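Local coordinates for AtFKBP42 (Arabidopsis thaliana, PDB 2F4E), which belongs to the FKBP-type peptidyl-prolyl cis-trans isomerases, modulates the uptake of MRP transporter substrates into the vacuole, and regulates cell elongation and orientation, at residues Y74-K79 with H83-T88; V36-D41 with L150-V155; E49-Q54 with L109-A114. One frame throughout, in Å; residues are numbered along the deposited sequence.

Contact 1 of 3, residues Y74-K79 with H83-T88; sequences YRAWTK and HKFEDT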
loop_
_atom_site.group_PDB
_atom_site.type_symbol
_atom_site.label_atom_id
_atom_site.label_comp_id
_atom_site.label_asym_id
_atom_site.label_seq_id
_atom_site.Cartn_x
_atom_site.Cartn_y
_atom_site.Cartn_z
ATOM N N TYR A 74 0.752 -4.042 -6.534
ATOM C CA TYR A 74 -0.387 -3.594 -5.745
ATOM C C TYR A 74 -1.590 -3.139 -6.557
ATOM O O TYR A 74 -1.473 -2.773 -7.726
ATOM C CB TYR A 74 0.031 -2.465 -4.796
ATOM C CG TYR A 74 0.079 -1.082 -5.415
ATOM C CD1 TYR A 74 -1.060 -0.276 -5.472
ATOM C CD2 TYR A 74 1.266 -0.579 -5.945
ATOM C CE1 TYR A 74 -1.007 0.996 -6.039
ATOM C CE2 TYR A 74 1.326 0.681 -6.509
ATOM C CZ TYR A 74 0.194 1.471 -6.560
ATOM O OH TYR A 74 0.263 2.723 -7.132
ATOM N N ARG A 75 -2.753 -3.195 -5.920
ATOM C CA ARG A 75 -3.996 -2.737 -6.525
ATOM C C ARG A 75 -4.527 -1.685 -5.575
ATOM O O ARG A 75 -4.295 -1.764 -4.367
ATOM C CB ARG A 75 -5.018 -3.864 -6.651
ATOM C CG ARG A 75 -4.621 -4.968 -7.599
ATOM C CD ARG A 75 -5.776 -5.933 -7.811
ATOM N NE ARG A 75 -5.408 -7.020 -8.709
ATOM C CZ ARG A 75 -4.819 -8.153 -8.339
ATOM N NH1 ARG A 75 -4.528 -8.379 -7.064
ATOM N NH2 ARG A 75 -4.489 -9.045 -9.263
ATOM N N ALA A 76 -5.221 -0.693 -6.110
ATOM C CA ALA A 76 -5.760 0.352 -5.267
ATOM C C ALA A 76 -7.224 0.579 -5.591
ATOM O O ALA A 76 -7.618 0.619 -6.759
ATOM C CB ALA A 76 -4.968 1.629 -5.450
ATOM N N TRP A 77 -8.025 0.727 -4.547
ATOM C CA TRP A 77 -9.460 0.926 -4.690
ATOM C C TRP A 77 -9.895 2.073 -3.786
ATOM O O TRP A 77 -9.420 2.189 -2.649
ATOM C CB TRP A 77 -10.219 -0.320 -4.220
ATOM C CG TRP A 77 -10.161 -1.528 -5.082
ATOM C CD1 TRP A 77 -10.944 -1.796 -6.167
ATOM C CD2 TRP A 77 -9.314 -2.666 -4.906
ATOM N NE1 TRP A 77 -10.640 -3.028 -6.676
ATOM C CE2 TRP A 77 -9.641 -3.585 -5.923
ATOM C CE3 TRP A 77 -8.307 -3.000 -3.987
ATOM C CZ2 TRP A 77 -9.003 -4.813 -6.050
ATOM C CZ3 TRP A 77 -7.676 -4.220 -4.114
ATOM C CH2 TRP A 77 -8.026 -5.113 -5.140
ATOM N N THR A 78 -10.789 2.919 -4.284
ATOM C CA THR A 78 -11.332 3.998 -3.474
ATOM C C THR A 78 -12.343 3.254 -2.609
ATOM O O THR A 78 -13.112 2.428 -3.108
ATOM C CB THR A 78 -12.086 5.034 -4.308
ATOM O OG1 THR A 78 -12.924 4.377 -5.269
ATOM C CG2 THR A 78 -11.107 5.950 -5.030
ATOM N N LYS A 79 -12.324 3.520 -1.313
ATOM C CA LYS A 79 -13.226 2.852 -0.377
ATOM C C LYS A 79 -14.707 3.072 -0.610
ATOM O O LYS A 79 -15.480 2.150 -0.476
ATOM C CB LYS A 79 -12.891 3.283 1.049
ATOM C CG LYS A 79 -11.621 2.704 1.606
ATOM C CD LYS A 79 -11.895 1.418 2.353
ATOM C CE LYS A 79 -10.746 1.081 3.283
ATOM N NZ LYS A 79 -11.172 0.083 4.312
ATOM N N HIS A 83 -13.891 1.404 -6.585
ATOM C CA HIS A 83 -13.381 1.490 -7.947
ATOM C C HIS A 83 -11.885 1.213 -7.958
ATOM O O HIS A 83 -11.135 1.799 -7.177
ATOM C CB HIS A 83 -13.644 2.885 -8.517
ATOM C CG HIS A 83 -12.810 3.224 -9.714
ATOM N ND1 HIS A 83 -11.932 4.287 -9.729
ATOM C CD2 HIS A 83 -12.722 2.639 -10.934
ATOM C CE1 HIS A 83 -11.338 4.344 -10.911
ATOM N NE2 HIS A 83 -11.798 3.357 -11.660
ATOM N N LYS A 84 -11.455 0.330 -8.850
ATOM C CA LYS A 84 -10.039 -0.003 -8.964
ATOM C C LYS A 84 -9.379 1.006 -9.902
ATOM O O LYS A 84 -9.647 1.014 -11.105
ATOM C CB LYS A 84 -9.868 -1.420 -9.525
ATOM C CG LYS A 84 -8.509 -2.031 -9.275
ATOM C CD LYS A 84 -8.353 -3.377 -9.970
ATOM C CE LYS A 84 -8.263 -3.212 -11.481
ATOM N NZ LYS A 84 -7.853 -4.460 -12.180
ATOM N N PHE A 85 -8.512 1.854 -9.360
ATOM C CA PHE A 85 -7.844 2.849 -10.187
ATOM C C PHE A 85 -6.353 2.568 -10.378
ATOM O O PHE A 85 -5.629 3.367 -10.974
ATOM C CB PHE A 85 -8.063 4.242 -9.595
ATOM C CG PHE A 85 -7.391 4.462 -8.270
ATOM C CD1 PHE A 85 -6.078 4.906 -8.206
ATOM C CD2 PHE A 85 -8.081 4.236 -7.085
ATOM C CE1 PHE A 85 -5.462 5.144 -6.971
ATOM C CE2 PHE A 85 -7.480 4.468 -5.848
ATOM C CZ PHE A 85 -6.163 4.919 -5.787
ATOM N N GLU A 86 -5.896 1.427 -9.876
ATOM C CA GLU A 86 -4.490 1.047 -10.021
ATOM C C GLU A 86 -4.383 -0.471 -9.859
ATOM O O GLU A 86 -5.050 -1.046 -8.996
ATOM C CB GLU A 86 -3.640 1.754 -8.964
ATOM C CG GLU A 86 -2.341 2.361 -9.488
ATOM C CD GLU A 86 -2.303 3.894 -9.383
ATOM O OE1 GLU A 86 -3.237 4.563 -9.872
ATOM O OE2 GLU A 86 -1.338 4.451 -8.818
ATOM N N ASP A 87 -3.554 -1.104 -10.690
ATOM C CA ASP A 87 -3.355 -2.554 -10.677
ATOM C C ASP A 87 -2.045 -2.879 -11.389
ATOM O O ASP A 87 -2.030 -3.103 -12.598
ATOM C CB ASP A 87 -4.508 -3.247 -11.413
ATOM C CG ASP A 87 -4.596 -4.735 -11.110
ATOM O OD1 ASP A 87 -3.556 -5.420 -11.079
ATOM O OD2 ASP A 87 -5.720 -5.230 -10.917
ATOM N N THR A 88 -0.942 -2.896 -10.644
ATOM C CA THR A 88 0.357 -3.194 -11.239
ATOM C C THR A 88 0.465 -4.608 -11.784
ATOM O O THR A 88 1.253 -4.846 -12.681
ATOM C CB THR A 88 1.517 -2.947 -10.246
ATOM O OG1 THR A 88 1.411 -3.852 -9.140
ATOM C CG2 THR A 88 1.492 -1.487 -9.757
#
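Two cations grip OD2 of Asp-87 from opposite faces of its carboxylate. Arg-75 NE reaches this oxygen across the hairpin at 2.9 Å, from above the carboxylate plane, and Lys-84 NZ comes from the same strand as the aspartate, 2.6 Å from Asp-87 OD2. The guanidinium stands almost upright on the carboxylate (planes 87° apart), and Arg-75 NH1 is left to bridge Glu-152. With a leucine in place of Arg-75, Asp-87 OD2 would probably lose one of its two cations, leaving the bond from Lys-84, and Glu-152 OE1 its salt-bridge mate. On this same side of the antiparallel hairpin, Lys-84 CG lies over the five-membered ring of Trp-77, 3.9 Å from the centroid in a CH-pi contact.

The reverse side carries Tyr-74, Ala-76 and Glu-86. The CB bond of Tyr-74 points away from 83-88, but its chi1 of 82° swings the ring back, and OH donates to Glu-86 OE2 on the anti side at 2.9 Å. Ala-76 CB sits over one face of the Phe-85 ring, 3.5 Å from CZ. Just past the end of strand 84-87, Thr-88 OG1 takes a 2.7 Å bond from Tyr-74 N. One side of the hairpin is thus tied by a charge network, while the other presents a phenol-carboxylate pair beside an aromatic ring, consistent with the wall of the proline pocket in FKBPs.

Contact 2 of 3, residues V36-D41 with L150-V155; sequences VPPKVD and LYEVEV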
loop_
_atom_site.group_PDB
_atom_site.type_symbol
_atom_site.label_atom_id
_atom_site.label_comp_id
_atom_site.label_asym_id
_atom_site.label_seq_id
_atom_site.Cartn_x
_atom_site.Cartn_y
_atom_site.Cartn_z
ATOM N N VAL A 36 -11.118 -8.005 -7.829
ATOM C CA VAL A 36 -11.963 -8.036 -6.634
ATOM C C VAL A 36 -11.122 -7.898 -5.362
ATOM O O VAL A 36 -10.249 -8.719 -5.089
ATOM C CB VAL A 36 -12.737 -9.369 -6.561
ATOM C CG1 VAL A 36 -13.560 -9.443 -5.308
ATOM C CG2 VAL A 36 -13.607 -9.535 -7.790
ATOM N N PRO A 37 -11.373 -6.852 -4.567
ATOM C CA PRO A 37 -10.597 -6.673 -3.333
ATOM C C PRO A 37 -10.912 -7.818 -2.360
ATOM O O PRO A 37 -12.034 -7.914 -1.847
ATOM C CB PRO A 37 -11.062 -5.308 -2.830
ATOM C CG PRO A 37 -12.479 -5.227 -3.326
ATOM C CD PRO A 37 -12.382 -5.790 -4.724
ATOM N N PRO A 38 -9.927 -8.700 -2.103
ATOM C CA PRO A 38 -10.051 -9.862 -1.207
ATOM C C PRO A 38 -10.740 -9.601 0.128
ATOM O O PRO A 38 -10.451 -8.621 0.812
ATOM C CB PRO A 38 -8.605 -10.327 -1.020
ATOM C CG PRO A 38 -7.783 -9.032 -1.276
ATOM C CD PRO A 38 -8.515 -8.445 -2.448
ATOM N N LYS A 39 -11.673 -10.480 0.483
ATOM C CA LYS A 39 -12.370 -10.351 1.750
ATOM C C LYS A 39 -11.423 -10.934 2.778
ATOM O O LYS A 39 -10.801 -11.962 2.535
ATOM C CB LYS A 39 -13.684 -11.139 1.725
ATOM N N VAL A 40 -11.276 -10.245 3.901
ATOM C CA VAL A 40 -10.414 -10.692 4.987
ATOM C C VAL A 40 -11.033 -10.189 6.289
ATOM O O VAL A 40 -10.969 -8.994 6.607
ATOM C CB VAL A 40 -8.988 -10.150 4.834
ATOM C CG1 VAL A 40 -8.195 -10.415 6.109
ATOM C CG2 VAL A 40 -8.304 -10.841 3.650
ATOM N N ASP A 41 -11.629 -11.120 7.029
ATOM C CA ASP A 41 -12.312 -10.812 8.280
ATOM C C ASP A 41 -11.451 -10.336 9.448
ATOM O O ASP A 41 -11.775 -9.330 10.083
ATOM C CB ASP A 41 -13.161 -12.014 8.693
ATOM C CG ASP A 41 -14.087 -12.465 7.571
ATOM O OD1 ASP A 41 -14.569 -11.574 6.824
ATOM O OD2 ASP A 41 -14.332 -13.689 7.439
ATOM N N LEU A 150 -7.999 1.695 -0.255
ATOM C CA LEU A 150 -7.688 0.331 0.116
ATOM C C LEU A 150 -6.575 -0.112 -0.820
ATOM O O LEU A 150 -6.594 0.194 -2.016
ATOM C CB LEU A 150 -8.887 -0.597 -0.079
ATOM C CG LEU A 150 -8.555 -2.070 0.201
ATOM C CD1 LEU A 150 -8.352 -2.247 1.678
ATOM C CD2 LEU A 150 -9.657 -2.985 -0.270
ATOM N N TYR A 151 -5.603 -0.819 -0.272
ATOM C CA TYR A 151 -4.502 -1.329 -1.069
ATOM C C TYR A 151 -4.314 -2.806 -0.799
ATOM O O TYR A 151 -4.473 -3.278 0.319
ATOM C CB TYR A 151 -3.188 -0.629 -0.734
ATOM C CG TYR A 151 -3.096 0.834 -1.077
ATOM C CD1 TYR A 151 -2.876 1.260 -2.382
ATOM C CD2 TYR A 151 -3.148 1.792 -0.071
ATOM C CE1 TYR A 151 -2.692 2.615 -2.666
ATOM C CE2 TYR A 151 -2.969 3.133 -0.340
ATOM C CZ TYR A 151 -2.744 3.538 -1.625
ATOM O OH TYR A 151 -2.567 4.873 -1.842
ATOM N N GLU A 152 -3.992 -3.535 -1.852
ATOM C CA GLU A 152 -3.714 -4.948 -1.744
ATOM C C GLU A 152 -2.287 -4.942 -2.248
ATOM O O GLU A 152 -2.045 -4.863 -3.456
ATOM C CB GLU A 152 -4.607 -5.767 -2.672
ATOM C CG GLU A 152 -4.396 -7.265 -2.520
ATOM C CD GLU A 152 -4.984 -8.093 -3.660
ATOM O OE1 GLU A 152 -5.685 -7.551 -4.534
ATOM O OE2 GLU A 152 -4.744 -9.319 -3.674
ATOM N N VAL A 153 -1.341 -4.987 -1.322
ATOM C CA VAL A 153 0.059 -4.948 -1.708
ATOM C C VAL A 153 0.902 -6.183 -1.398
ATOM O O VAL A 153 0.776 -6.803 -0.345
ATOM C CB VAL A 153 0.756 -3.710 -1.093
ATOM C CG1 VAL A 153 0.508 -3.667 0.404
ATOM C CG2 VAL A 153 2.245 -3.756 -1.375
ATOM N N GLU A 154 1.763 -6.534 -2.342
ATOM C CA GLU A 154 2.661 -7.656 -2.164
ATOM C C GLU A 154 4.078 -7.177 -2.440
ATOM O O GLU A 154 4.395 -6.736 -3.550
ATOM C CB GLU A 154 2.310 -8.821 -3.097
ATOM C CG GLU A 154 3.301 -9.959 -2.953
ATOM C CD GLU A 154 2.921 -11.198 -3.729
ATOM O OE1 GLU A 154 1.776 -11.276 -4.217
ATOM O OE2 GLU A 154 3.786 -12.091 -3.848
ATOM N N VAL A 155 4.918 -7.264 -1.417
ATOM C CA VAL A 155 6.299 -6.834 -1.519
ATOM C C VAL A 155 7.178 -7.890 -2.180
ATOM O O VAL A 155 7.326 -8.999 -1.680
ATOM C CB VAL A 155 6.884 -6.507 -0.121
ATOM C CG1 VAL A 155 8.277 -5.948 -0.255
ATOM C CG2 VAL A 155 5.987 -5.523 0.610
#
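Leu-150 and Glu-152 leave the same face of their strand, and with CG anti to the backbone N in both (chi1 176° and -177°) they extend out to Pro-37 and Pro-38. Glu-152 stays extended beyond CG, so its carboxylate reaches the Pro-38 ring obliquely: Pro-38 CD lies 3.6 Å from Glu-152 OE1, and Pro-38 CG is 3.8 Å from the carboxylate carbon CD of Glu-152. This is packing of the ring on the carboxylate; the glutamate's firm polar partner is Arg-75, bridged through OE1, and the pairing of OE2 with Arg-121 is long and weak. Two residues earlier in the strand, the CD2 branch of Leu-150 meets Pro-37 CB at 3.7 Å.

The segments bury a modest area and touch by side chains alone, with the CA atoms of Pro-37 and Glu-152 still 7.3 Å apart. The irregular N-terminal run 36-41 therefore rests on the FKBP sheet without adding a strand to it here. Pro-37 also leans on Trp-77 of strand 69-78, and Pro-38 on Leu-123 of strand 121-126, the two neighbours of strand 149-158, whose Tyr-151 and Val-153 reach Leu-109 of helix 107-113.

Contact 3 of 3, residues E49-Q54 with L109-A114; sequences EKVSKQ and LAIGVA
Strand 51-54 comes nearest to the short helical segment 109-113 at its start, Val-51, and draws away from it toward Gln-54; the helix backbone is closed by bonds such as Val-113 N to Leu-109 O at 2.8 Å. This is the FKBP fold, a curled antiparallel sheet packed around a single short helix, and the contact joins strand 51-55 to the helix. Val-51 points toward the helix and carries most of the contact. Its CG1 is 4.0 Å from Ile-111 CG2, while CB and CG2 of Val-51 stand at nearly the same distance from that methyl, which thus faces the whole isopropyl group. In Ile-111 the CG2 branch lies anti to the backbone N and CG1 beside it (chi1 -71°), which turns CG2 to the valine. The two side chains cross at a slant. Apolar carbons of Leu-130 and Leu-47 extend the patch, the former against Val-51 and the latter against Ile-111.

Beside the isoleucine the helix backbone is bare at Gly-112, and Val-51 CG1 comes to 4.4 Å from Gly-112 N. Lys-53 also points toward the helix, and its NZ bonds to Ser-115 OG, the same hydroxyl that is bonded to Gly-112 O, so a polar link lies beside the apolar one. The longer branch of the isoleucine adds one last touch, with Ile-111 CD1 4.2 Å from Val-51 CG2.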
loop_
_atom_site.group_PDB
_atom_site.type_symbol
_atom_site.label_atom_id
_atom_site.label_comp_id
_atom_site.label_asym_id
_atom_site.label_seq_id
_atom_site.Cartn_x
_atom_site.Cartn_y
_atom_site.Cartn_z
ATOM N N GLU A 49 -2.206 6.654 12.811
ATOM C CA GLU A 49 -3.524 7.191 13.111
ATOM C C GLU A 49 -4.424 6.920 11.904
ATOM O O GLU A 49 -5.563 6.475 12.062
ATOM C CB GLU A 49 -3.425 8.695 13.397
ATOM C CG GLU A 49 -4.602 9.293 14.201
ATOM C CD GLU A 49 -4.748 8.688 15.605
ATOM O OE1 GLU A 49 -3.735 8.584 16.340
ATOM O OE2 GLU A 49 -5.890 8.323 15.965
ATOM N N LYS A 50 -3.895 7.160 10.700
ATOM C CA LYS A 50 -4.644 6.951 9.466
ATOM C C LYS A 50 -4.198 5.762 8.614
ATOM O O LYS A 50 -4.418 5.748 7.402
ATOM C CB LYS A 50 -4.612 8.223 8.609
ATOM C CG LYS A 50 -5.236 9.441 9.290
ATOM C CD LYS A 50 -6.610 9.099 9.865
ATOM C CE LYS A 50 -7.386 10.345 10.308
ATOM N NZ LYS A 50 -8.721 9.967 10.837
ATOM N N VAL A 51 -3.585 4.762 9.246
ATOM C CA VAL A 51 -3.134 3.577 8.531
ATOM C C VAL A 51 -3.301 2.310 9.355
ATOM O O VAL A 51 -2.932 2.272 10.526
ATOM C CB VAL A 51 -1.644 3.687 8.128
ATOM C CG1 VAL A 51 -1.236 2.469 7.317
ATOM C CG2 VAL A 51 -1.395 4.946 7.323
ATOM N N SER A 52 -3.866 1.276 8.739
ATOM C CA SER A 52 -4.057 -0.014 9.405
ATOM C C SER A 52 -3.850 -1.140 8.396
ATOM O O SER A 52 -3.947 -0.912 7.186
ATOM C CB SER A 52 -5.450 -0.087 10.041
ATOM O OG SER A 52 -6.465 0.067 9.069
ATOM N N LYS A 53 -3.588 -2.352 8.883
ATOM C CA LYS A 53 -3.299 -3.473 7.981
ATOM C C LYS A 53 -3.829 -4.846 8.387
ATOM O O LYS A 53 -3.962 -5.165 9.562
ATOM C CB LYS A 53 -1.786 -3.605 7.811
ATOM C CG LYS A 53 -1.345 -4.754 6.919
ATOM C CD LYS A 53 0.172 -4.901 6.850
ATOM C CE LYS A 53 0.745 -5.368 8.165
ATOM N NZ LYS A 53 2.209 -5.520 8.091
ATOM N N GLN A 54 -4.106 -5.662 7.379
ATOM C CA GLN A 54 -4.575 -7.039 7.540
ATOM C C GLN A 54 -3.663 -7.888 6.654
ATOM O O GLN A 54 -3.599 -7.665 5.450
ATOM C CB GLN A 54 -5.998 -7.198 7.018
ATOM C CG GLN A 54 -7.085 -6.454 7.747
ATOM C CD GLN A 54 -8.460 -6.809 7.196
ATOM O OE1 GLN A 54 -8.781 -6.518 6.043
ATOM N NE2 GLN A 54 -9.270 -7.456 8.016
ATOM N N LEU A 109 0.591 4.253 1.829
ATOM C CA LEU A 109 1.056 2.963 1.352
ATOM C C LEU A 109 2.443 2.670 1.911
ATOM O O LEU A 109 2.680 1.579 2.414
ATOM C CB LEU A 109 1.083 2.943 -0.179
ATOM C CG LEU A 109 1.675 1.719 -0.887
ATOM C CD1 LEU A 109 0.965 0.462 -0.447
ATOM C CD2 LEU A 109 1.567 1.897 -2.381
ATOM N N ALA A 110 3.343 3.653 1.820
ATOM C CA ALA A 110 4.714 3.524 2.315
ATOM C C ALA A 110 4.730 3.084 3.778
ATOM O O ALA A 110 5.475 2.178 4.158
ATOM C CB ALA A 110 5.444 4.840 2.166
ATOM N N ILE A 111 3.895 3.722 4.593
ATOM C CA ILE A 111 3.803 3.384 6.004
ATOM C C ILE A 111 3.420 1.915 6.169
ATOM O O ILE A 111 3.943 1.222 7.039
ATOM C CB ILE A 111 2.776 4.290 6.711
ATOM C CG1 ILE A 111 3.340 5.715 6.817
ATOM C CG2 ILE A 111 2.446 3.728 8.076
ATOM C CD1 ILE A 111 2.349 6.750 7.274
ATOM N N GLY A 112 2.523 1.441 5.312
ATOM C CA GLY A 112 2.113 0.055 5.385
ATOM C C GLY A 112 3.250 -0.841 4.961
ATOM O O GLY A 112 3.558 -1.797 5.657
ATOM N N VAL A 113 3.871 -0.521 3.827
ATOM C CA VAL A 113 4.987 -1.296 3.289
ATOM C C VAL A 113 6.100 -1.445 4.307
ATOM O O VAL A 113 6.678 -2.518 4.458
ATOM C CB VAL A 113 5.566 -0.626 2.007
ATOM C CG1 VAL A 113 6.910 -1.213 1.678
ATOM C CG2 VAL A 113 4.613 -0.824 0.831
ATOM N N ALA A 114 6.395 -0.353 4.998
ATOM C CA ALA A 114 7.450 -0.341 6.002
ATOM C C ALA A 114 7.223 -1.388 7.084
ATOM O O ALA A 114 8.149 -1.730 7.815
ATOM C CB ALA A 114 7.561 1.059 6.641
#

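All three contacts reach the same sheet. Contacts 1 and 2, with centres about 10 Å apart, meet where strands 69-78 and 149-158 are neighbours: Arg-75 NH1 bridges Glu-152 OE1 at 2.9 Å, so the glutamate that packs against Pro-38 also belongs to the charge network of the hairpin. Contacts 2 and 3 lie about 12 Å apart between centres and are joined by a probable bond from Gln-54 NE2 to Val-40 O at 2.7 Å. Contacts 1 and 3 do not touch. By analogy with other FKBPs, Tyr-74, Phe-85 and Glu-86 of contact 1 and Leu-109 of contact 3 probably lie at the proline pocket; contact 2 uses the opposite face of strand 149-158 from Leu-109.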